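Side-chain contacts in uncharacterized peroxidase-related protein (Silicibacter sp., PDB 2PFX), which is of unknown function but, as a peroxidase-related member of the AhpD-like clan, may act as a thiol-dependent peroxidase or a related oxidoreductase: residues 52-57 and 165-170; 73-78 and 108-113; 130-135 and 142-147. All coordinates share one frame; numbering follows the deposited sequence.

Interaction 1 of 3, residues 52-57 and 165-170; sequences NAFTAM and TGFFNM
The ring of Phe167, reaching out from helix 155-178, meets two side chains of helix 48-63: the selenium end of Met57 at CD1 and CE1 and the ring of Phe54 at CZ. Met57 makes the tighter half. SE stands 3.6 Å from Phe167 CD1, and CG of Met57 lies 3.8 Å from Phe167 CE1, so two successive atoms of the chain bear on the ring. CG of Met57 is anti to its backbone nitrogen (chi1 179°), and the chain runs straight as far as SE before bending at chi3; it slides past Phe167, the two side chains pointing in opposite directions. The selenium comes in obliquely, 4.7 Å from the ring centroid, a Met-aromatic contact in its selenomethionine form. In this all-helical AhpD-like chain the pair ties a helix of the carboxymuconolactone decarboxylase family region to the long helix near the C-terminus. Met57 of a neighbouring subunit packs on this Met57, and Met170 of that subunit on Phe167. Phe54 provides the looser half. Its CE1 touches Phe167 CZ at 3.9 Å, while the two rings, tilted by 30°, have slid so far apart that they barely overlap. Tyr44 stacks on Phe54, and a bound acetate, probably from the crystallisation liquor, lies about 4 Å from its side chain. The more open side of helix 48-63 carries partly exposed Thr55, whose CB points away from residues 165-170, and exposed Asn52; both meet a tetraethylene glycol, probably also from the crystallisation liquor.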
loop_
_atom_site.group_PDB
_atom_site.type_symbol
_atom_site.label_atom_id
_atom_site.label_comp_id
_atom_site.label_asym_id
_atom_site.label_seq_id
_atom_site.Cartn_x
_atom_site.Cartn_y
_atom_site.Cartn_z
ATOM N N ASN A 52 -17.079 -17.966 27.279
ATOM C CA ASN A 52 -17.940 -17.019 27.966
ATOM C C ASN A 52 -17.627 -15.572 27.608
ATOM O O ASN A 52 -18.522 -14.752 27.378
ATOM C CB ASN A 52 -17.799 -17.233 29.468
ATOM C CG ASN A 52 -18.564 -18.450 29.954
ATOM O OD1 ASN A 52 -19.394 -19.028 29.258
ATOM N ND2 ASN A 52 -18.253 -18.800 31.193
ATOM N N ALA A 53 -16.346 -15.228 27.568
ATOM C CA ALA A 53 -15.944 -13.845 27.284
ATOM C C ALA A 53 -16.172 -13.443 25.836
ATOM O O ALA A 53 -16.502 -12.299 25.497
ATOM C CB ALA A 53 -14.471 -13.672 27.646
ATOM N N PHE A 54 -15.955 -14.452 24.978
ATOM C CA PHE A 54 -16.144 -14.249 23.553
ATOM C C PHE A 54 -17.625 -13.983 23.272
ATOM O O PHE A 54 -18.037 -13.015 22.658
ATOM C CB PHE A 54 -15.660 -15.466 22.744
ATOM C CG PHE A 54 -15.969 -15.268 21.267
ATOM C CD1 PHE A 54 -15.196 -14.413 20.506
ATOM C CD2 PHE A 54 -17.027 -15.928 20.682
ATOM C CE1 PHE A 54 -15.476 -14.235 19.168
ATOM C CE2 PHE A 54 -17.326 -15.757 19.350
ATOM C CZ PHE A 54 -16.546 -14.881 18.602
ATOM N N THR A 55 -18.421 -14.923 23.760
ATOM C CA THR A 55 -19.861 -14.871 23.502
ATOM C C THR A 55 -20.506 -13.677 24.193
ATOM O O THR A 55 -21.432 -13.098 23.611
ATOM C CB THR A 55 -20.567 -16.181 23.929
ATOM O OG1 THR A 55 -20.433 -16.320 25.338
ATOM C CG2 THR A 55 -19.919 -17.340 23.198
ATOM N N ALA A 56 -20.037 -13.319 25.379
ATOM C CA ALA A 56 -20.656 -12.166 26.042
ATOM C C ALA A 56 -20.498 -10.912 25.191
ATOM O O ALA A 56 -21.385 -10.076 25.055
ATOM C CB ALA A 56 -20.051 -11.947 27.412
HETATM N N MSE A 57 -19.307 -10.780 24.606
HETATM C CA MSE A 57 -19.040 -9.620 23.776
HETATM C C MSE A 57 -19.797 -9.713 22.463
HETATM O O MSE A 57 -20.430 -8.729 22.082
HETATM C CB MSE A 57 -17.535 -9.505 23.533
HETATM C CG MSE A 57 -17.225 -8.305 22.655
HETATM SE SE MSE A 57 -15.384 -7.866 22.518
HETATM C CE MSE A 57 -15.252 -7.285 24.347
ATOM N N THR A 165 -17.300 -2.675 14.291
ATOM C CA THR A 165 -16.205 -2.648 13.343
ATOM C C THR A 165 -14.920 -3.205 13.962
ATOM O O THR A 165 -14.270 -4.105 13.424
ATOM C CB THR A 165 -15.925 -1.202 12.872
ATOM O OG1 THR A 165 -17.067 -0.669 12.166
ATOM C CG2 THR A 165 -14.765 -1.152 11.895
ATOM N N GLY A 166 -14.528 -2.691 15.127
ATOM C CA GLY A 166 -13.329 -3.177 15.807
ATOM C C GLY A 166 -13.413 -4.658 16.122
ATOM O O GLY A 166 -12.423 -5.378 15.939
ATOM N N PHE A 167 -14.576 -5.106 16.576
ATOM C CA PHE A 167 -14.754 -6.526 16.898
ATOM C C PHE A 167 -14.455 -7.404 15.694
ATOM O O PHE A 167 -13.749 -8.390 15.885
ATOM C CB PHE A 167 -16.159 -6.773 17.439
ATOM C CG PHE A 167 -16.463 -8.171 17.928
ATOM C CD1 PHE A 167 -15.876 -8.720 19.053
ATOM C CD2 PHE A 167 -17.370 -8.925 17.201
ATOM C CE1 PHE A 167 -16.197 -10.009 19.438
ATOM C CE2 PHE A 167 -17.730 -10.194 17.580
ATOM C CZ PHE A 167 -17.142 -10.711 18.717
ATOM N N PHE A 168 -14.928 -7.085 14.483
ATOM C CA PHE A 168 -14.632 -7.971 13.358
ATOM C C PHE A 168 -13.199 -7.825 12.911
ATOM O O PHE A 168 -12.657 -8.741 12.282
ATOM C CB PHE A 168 -15.634 -7.764 12.193
ATOM C CG PHE A 168 -16.896 -8.482 12.701
ATOM C CD1 PHE A 168 -16.985 -9.864 12.610
ATOM C CD2 PHE A 168 -17.911 -7.752 13.289
ATOM C CE1 PHE A 168 -18.101 -10.509 13.114
ATOM C CE2 PHE A 168 -19.042 -8.394 13.778
ATOM C CZ PHE A 168 -19.129 -9.772 13.682
ATOM N N ASN A 169 -12.578 -6.687 13.236
ATOM C CA ASN A 169 -11.140 -6.602 12.963
ATOM C C ASN A 169 -10.360 -7.556 13.886
ATOM O O ASN A 169 -9.216 -7.960 13.611
ATOM C CB ASN A 169 -10.663 -5.155 13.124
ATOM C CG ASN A 169 -10.810 -4.434 11.786
ATOM O OD1 ASN A 169 -9.980 -4.636 10.906
ATOM N ND2 ASN A 169 -11.865 -3.663 11.625
HETATM N N MSE A 170 -10.964 -7.923 15.013
HETATM C CA MSE A 170 -10.375 -8.917 15.911
HETATM C C MSE A 170 -10.692 -10.306 15.341
HETATM O O MSE A 170 -9.794 -11.099 15.081
HETATM C CB MSE A 170 -10.860 -8.853 17.347
HETATM C CG MSE A 170 -10.532 -10.075 18.217
HETATM SE SE MSE A 170 -11.148 -9.809 20.038
HETATM C CE MSE A 170 -12.925 -10.383 19.568
#

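Interaction 2 of 3, residues 73-78 and 108-113; sequences REMIAV and EMLVMN
Leu110 projects from helix 104-112 into the angle between Met75 and Val78 of helix 70-84. Its CB lies 3.6 Å from Val78 CG1, the first step of the contact. The torsion at chi1 (-60°) sets CG opposite the carbonyl carbon and brings CD1 against Met75, whose side chain Leu110 crosses obliquely. At the tip, CD1 is gripped by three atoms of one selenomethionine: CG of Met75 at 3.5 Å, CB at 3.7 Å and, because that chain bends at chi3, the terminal CE as well, also 3.7 Å from Leu110 CD1. Val78 CG1 meanwhile presses on the backbone, 3.5 Å from Leu110 C, and touches Val111 CG2 at 3.6 Å. No hydrogen bond joins the two segments; one turn on, Ser82 OG of helix 70-84 bonds Val111 O. The short segments come within 9.4 Å axis to axis, with N-to-C directions 37° apart, and their nearest CA atoms are those of Val78 and Val111, 6.0 Å apart. Val78 also packs on His93 of helix 87-101, Met75 reaches Gln123 of helix 121-136, and Val111 rests on Met112 of a third subunit, placing helix 104-112 between the helical core of its own chain and an assembly interface.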
loop_
_atom_site.group_PDB
_atom_site.type_symbol
_atom_site.label_atom_id
_atom_site.label_comp_id
_atom_site.label_asym_id
_atom_site.label_seq_id
_atom_site.Cartn_x
_atom_site.Cartn_y
_atom_site.Cartn_z
ATOM N N ARG A 73 -25.711 -4.226 11.660
ATOM C CA ARG A 73 -24.464 -4.679 12.310
ATOM C C ARG A 73 -23.866 -5.834 11.530
ATOM O O ARG A 73 -22.648 -5.919 11.414
ATOM C CB ARG A 73 -24.772 -4.990 13.768
ATOM C CG ARG A 73 -25.091 -3.726 14.555
ATOM C CD ARG A 73 -25.467 -4.050 15.982
ATOM N NE ARG A 73 -26.904 -4.153 16.119
ATOM C CZ ARG A 73 -27.581 -4.483 17.213
ATOM N NH1 ARG A 73 -26.967 -4.779 18.342
ATOM N NH2 ARG A 73 -28.910 -4.516 17.173
ATOM N N GLU A 74 -24.730 -6.679 10.990
ATOM C CA GLU A 74 -24.232 -7.762 10.130
ATOM C C GLU A 74 -23.624 -7.202 8.848
ATOM O O GLU A 74 -22.659 -7.769 8.333
ATOM C CB GLU A 74 -25.338 -8.742 9.780
ATOM C CG GLU A 74 -25.720 -9.714 10.868
ATOM C CD GLU A 74 -24.605 -10.641 11.322
ATOM O OE1 GLU A 74 -23.521 -10.639 10.705
ATOM O OE2 GLU A 74 -24.850 -11.372 12.313
HETATM N N MSE A 75 -24.182 -6.113 8.331
HETATM C CA MSE A 75 -23.627 -5.485 7.134
HETATM C C MSE A 75 -22.225 -4.959 7.397
HETATM O O MSE A 75 -21.309 -5.052 6.588
HETATM C CB MSE A 75 -24.593 -4.376 6.672
HETATM C CG MSE A 75 -25.883 -4.939 6.095
HETATM SE SE MSE A 75 -27.149 -3.484 5.815
HETATM C CE MSE A 75 -26.367 -3.096 4.116
ATOM N N ILE A 76 -22.025 -4.388 8.574
ATOM C CA ILE A 76 -20.732 -3.874 8.957
ATOM C C ILE A 76 -19.758 -5.041 8.995
ATOM O O ILE A 76 -18.650 -4.987 8.480
ATOM C CB ILE A 76 -20.770 -3.172 10.321
ATOM C CG1 ILE A 76 -21.440 -1.798 10.309
ATOM C CG2 ILE A 76 -19.379 -3.020 10.913
ATOM C CD1 ILE A 76 -21.753 -1.256 11.704
ATOM N N ALA A 77 -20.249 -6.118 9.610
ATOM C CA ALA A 77 -19.379 -7.287 9.752
ATOM C C ALA A 77 -18.817 -7.776 8.428
ATOM O O ALA A 77 -17.637 -8.101 8.289
ATOM C CB ALA A 77 -20.169 -8.404 10.419
ATOM N N VAL A 78 -19.701 -7.862 7.447
ATOM C CA VAL A 78 -19.304 -8.357 6.123
ATOM C C VAL A 78 -18.386 -7.412 5.391
ATOM O O VAL A 78 -17.460 -7.815 4.695
ATOM C CB VAL A 78 -20.548 -8.630 5.254
ATOM C CG1 VAL A 78 -20.143 -9.049 3.842
ATOM C CG2 VAL A 78 -21.382 -9.706 5.910
ATOM N N GLU A 108 -24.184 -10.708 -1.431
ATOM C CA GLU A 108 -23.069 -10.905 -2.358
ATOM C C GLU A 108 -22.343 -9.611 -2.609
ATOM O O GLU A 108 -21.117 -9.533 -2.684
ATOM C CB GLU A 108 -23.598 -11.524 -3.656
ATOM C CG GLU A 108 -24.211 -12.894 -3.426
ATOM C CD GLU A 108 -23.140 -13.893 -3.039
ATOM O OE1 GLU A 108 -22.358 -14.225 -3.963
ATOM O OE2 GLU A 108 -23.061 -14.338 -1.875
HETATM N N MSE A 109 -23.141 -8.565 -2.755
HETATM C CA MSE A 109 -22.591 -7.236 -2.960
HETATM C C MSE A 109 -21.674 -6.839 -1.822
HETATM O O MSE A 109 -20.605 -6.302 -2.064
HETATM C CB MSE A 109 -23.710 -6.194 -3.124
HETATM C CG MSE A 109 -24.438 -6.276 -4.449
HETATM SE SE MSE A 109 -26.042 -5.177 -4.364
HETATM C CE MSE A 109 -26.065 -4.866 -6.259
ATOM N N LEU A 110 -22.054 -7.085 -0.574
ATOM C CA LEU A 110 -21.239 -6.650 0.557
ATOM C C LEU A 110 -19.984 -7.511 0.663
ATOM O O LEU A 110 -18.933 -7.042 1.066
ATOM C CB LEU A 110 -22.044 -6.686 1.853
ATOM C CG LEU A 110 -23.304 -5.817 1.914
ATOM C CD1 LEU A 110 -23.880 -5.728 3.323
ATOM C CD2 LEU A 110 -23.065 -4.396 1.429
ATOM N N VAL A 111 -20.152 -8.780 0.267
ATOM C CA VAL A 111 -19.002 -9.688 0.331
ATOM C C VAL A 111 -17.946 -9.269 -0.683
ATOM O O VAL A 111 -16.734 -9.298 -0.423
ATOM C CB VAL A 111 -19.474 -11.130 0.094
ATOM C CG1 VAL A 111 -18.320 -12.029 -0.325
ATOM C CG2 VAL A 111 -20.135 -11.665 1.353
HETATM N N MSE A 112 -18.399 -8.847 -1.862
HETATM C CA MSE A 112 -17.551 -8.561 -3.001
HETATM C C MSE A 112 -17.108 -7.126 -3.163
HETATM O O MSE A 112 -15.922 -6.818 -3.316
HETATM C CB MSE A 112 -18.297 -8.983 -4.284
HETATM C CG MSE A 112 -18.597 -10.494 -4.296
HETATM SE SE MSE A 112 -19.794 -10.927 -5.710
HETATM C CE MSE A 112 -19.662 -12.837 -5.568
ATOM N N ASN A 113 -18.016 -6.181 -3.178
ATOM C CA ASN A 113 -17.602 -4.770 -3.241
ATOM C C ASN A 113 -18.783 -3.920 -2.788
ATOM O O ASN A 113 -19.671 -3.720 -3.615
ATOM C CB ASN A 113 -17.184 -4.361 -4.637
ATOM C CG ASN A 113 -16.845 -2.877 -4.732
ATOM O OD1 ASN A 113 -16.758 -2.177 -3.731
ATOM N ND2 ASN A 113 -16.632 -2.359 -5.934
#

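Interaction 3 of 3, residues 130-135 and 142-147; sequences AAKMTR and EADREV
A surface salt bridge spans the helical hairpin in which helix 121-136 turns back through a short connection into helix 142-150, with Lys132 and Asp144 meeting from either arm. Lys132 is stretched out, its four torsions all near 180°, and the extended lysine and the aspartate together bridge CA atoms that lie 9.3 Å apart. NZ of Lys132 donates to Asp144 OD2 at 3.1 Å, approaching on the syn side but 31° out of the carboxylate plane. A second, weak bond runs from NZ to OD1 of Asp144 at 3.5 Å, so the amine straddles both oxygens unevenly. The two side chains cross at about a right angle. OD2 also accepts from the backbone N of Glu141, just ahead of helix 142-150, which ties the carboxylate to the helix start as well as to the neighbouring arm of the hairpin. Replacing Asp144 by an alanine would probably leave the Lys132 amine without its carboxylate mate and the Glu141 N-H without this acceptor. On helix 142-150 itself Arg145 NH2 forms a salt bridge with Glu142 OE1 at 2.7 Å, coming from above the carboxylate plane. The same arginine reaches Ala177 O of a second subunit through NH1.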
loop_
_atom_site.group_PDB
_atom_site.type_symbol
_atom_site.label_atom_id
_atom_site.label_comp_id
_atom_site.label_asym_id
_atom_site.label_seq_id
_atom_site.Cartn_x
_atom_site.Cartn_y
_atom_site.Cartn_z
ATOM N N ALA A 130 -16.788 2.323 8.661
ATOM C CA ALA A 130 -16.248 1.018 9.052
ATOM C C ALA A 130 -15.046 0.680 8.185
ATOM O O ALA A 130 -14.032 0.203 8.706
ATOM C CB ALA A 130 -17.323 -0.051 8.967
ATOM N N ALA A 131 -15.160 0.934 6.894
ATOM C CA ALA A 131 -14.088 0.700 5.921
ATOM C C ALA A 131 -12.857 1.518 6.243
ATOM O O ALA A 131 -11.724 1.019 6.248
ATOM C CB ALA A 131 -14.534 0.998 4.489
ATOM N N LYS A 132 -13.071 2.796 6.525
ATOM C CA LYS A 132 -11.951 3.648 6.883
ATOM C C LYS A 132 -11.305 3.251 8.204
ATOM O O LYS A 132 -10.081 3.342 8.420
ATOM C CB LYS A 132 -12.415 5.106 6.920
ATOM C CG LYS A 132 -11.219 6.035 7.198
ATOM C CD LYS A 132 -11.622 7.503 7.162
ATOM C CE LYS A 132 -10.371 8.366 7.312
ATOM N NZ LYS A 132 -10.659 9.731 6.805
HETATM N N MSE A 133 -12.094 2.812 9.170
HETATM C CA MSE A 133 -11.573 2.278 10.413
HETATM C C MSE A 133 -10.749 1.016 10.169
HETATM O O MSE A 133 -9.747 0.750 10.814
HETATM C CB MSE A 133 -12.725 1.890 11.331
HETATM C CG MSE A 133 -13.340 3.024 12.125
HETATM SE SE MSE A 133 -14.713 2.469 13.295
HETATM C CE MSE A 133 -13.614 1.409 14.441
ATOM N N THR A 134 -11.210 0.244 9.193
ATOM C CA THR A 134 -10.569 -1.037 8.914
ATOM C C THR A 134 -9.231 -0.817 8.237
ATOM O O THR A 134 -8.214 -1.434 8.597
ATOM C CB THR A 134 -11.525 -1.925 8.107
ATOM O OG1 THR A 134 -12.660 -2.235 8.936
ATOM C CG2 THR A 134 -10.867 -3.260 7.753
ATOM N N ARG A 135 -9.185 0.112 7.282
ATOM C CA ARG A 135 -7.927 0.412 6.595
ATOM C C ARG A 135 -7.012 1.412 7.273
ATOM O O ARG A 135 -5.773 1.364 7.129
ATOM C CB ARG A 135 -8.286 0.941 5.198
ATOM C CG ARG A 135 -8.705 -0.171 4.262
ATOM C CD ARG A 135 -10.004 0.108 3.546
ATOM N NE ARG A 135 -9.789 0.633 2.208
ATOM C CZ ARG A 135 -10.733 0.898 1.321
ATOM N NH1 ARG A 135 -12.026 0.697 1.578
ATOM N NH2 ARG A 135 -10.316 1.374 0.147
ATOM N N GLU A 142 -12.594 14.268 13.364
ATOM C CA GLU A 142 -13.898 14.769 13.792
ATOM C C GLU A 142 -14.843 14.912 12.613
ATOM O O GLU A 142 -16.027 14.628 12.712
ATOM C CB GLU A 142 -13.659 16.094 14.508
ATOM C CG GLU A 142 -14.936 16.693 15.046
ATOM C CD GLU A 142 -15.637 15.876 16.095
ATOM O OE1 GLU A 142 -15.005 15.212 16.928
ATOM O OE2 GLU A 142 -16.889 15.903 16.124
ATOM N N ALA A 143 -14.359 15.343 11.457
ATOM C CA ALA A 143 -15.225 15.500 10.292
ATOM C C ALA A 143 -15.828 14.173 9.838
ATOM O O ALA A 143 -16.947 14.164 9.328
ATOM C CB ALA A 143 -14.428 16.124 9.154
ATOM N N ASP A 144 -15.093 13.066 10.008
ATOM C CA ASP A 144 -15.650 11.755 9.697
ATOM C C ASP A 144 -16.805 11.390 10.615
ATOM O O ASP A 144 -17.829 10.828 10.242
ATOM C CB ASP A 144 -14.567 10.686 9.813
ATOM C CG ASP A 144 -13.459 10.879 8.795
ATOM O OD1 ASP A 144 -13.780 11.045 7.607
ATOM O OD2 ASP A 144 -12.269 10.894 9.130
ATOM N N ARG A 145 -16.667 11.708 11.901
ATOM C CA ARG A 145 -17.759 11.479 12.839
ATOM C C ARG A 145 -18.943 12.395 12.520
ATOM O O ARG A 145 -20.100 12.019 12.702
ATOM C CB ARG A 145 -17.259 11.662 14.270
ATOM C CG ARG A 145 -16.288 10.549 14.671
ATOM C CD ARG A 145 -15.994 10.556 16.158
ATOM N NE ARG A 145 -15.282 11.749 16.599
ATOM C CZ ARG A 145 -13.968 11.891 16.565
ATOM N NH1 ARG A 145 -13.152 10.946 16.126
ATOM N NH2 ARG A 145 -13.428 13.026 16.981
ATOM N N GLU A 146 -18.673 13.598 12.026
ATOM C CA GLU A 146 -19.796 14.499 11.733
ATOM C C GLU A 146 -20.568 14.019 10.522
ATOM O O GLU A 146 -21.785 14.251 10.401
ATOM C CB GLU A 146 -19.295 15.930 11.525
ATOM C CG GLU A 146 -20.436 16.958 11.477
ATOM C CD GLU A 146 -21.275 16.987 12.733
ATOM O OE1 GLU A 146 -20.730 16.912 13.868
ATOM O OE2 GLU A 146 -22.519 17.081 12.587
ATOM N N VAL A 147 -19.875 13.341 9.612
ATOM C CA VAL A 147 -20.600 12.782 8.461
ATOM C C VAL A 147 -21.674 11.823 8.952
ATOM O O VAL A 147 -22.817 11.797 8.500
ATOM C CB VAL A 147 -19.686 12.072 7.459
ATOM C CG1 VAL A 147 -20.492 11.272 6.456
ATOM C CG2 VAL A 147 -18.812 13.112 6.753
#

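Helices 70-84, 121-136 and 155-178 bring the three contacts into touch. Interactions 1 and 2 lie on opposite sides of the chain's centre, their own centres about 17 Å apart, yet Phe168 CE2 touches Ala77 CB at 3.5 Å. Helix 155-178 also joins interaction 1 to interaction 3, whose centres are about 20 Å apart: Asn169 ND2 probably hydrogen-bonds Thr134 OG1 at 3.1 Å, and Thr165 packs against Ala130. Between interactions 2 and 3, Ile76 CG2 approaches Ala130 CB at 4.1 Å. Interactions 1 and 3 share the second subunit; interaction 2 borders the third, and interactions 2 and 3 each also reach the fourth.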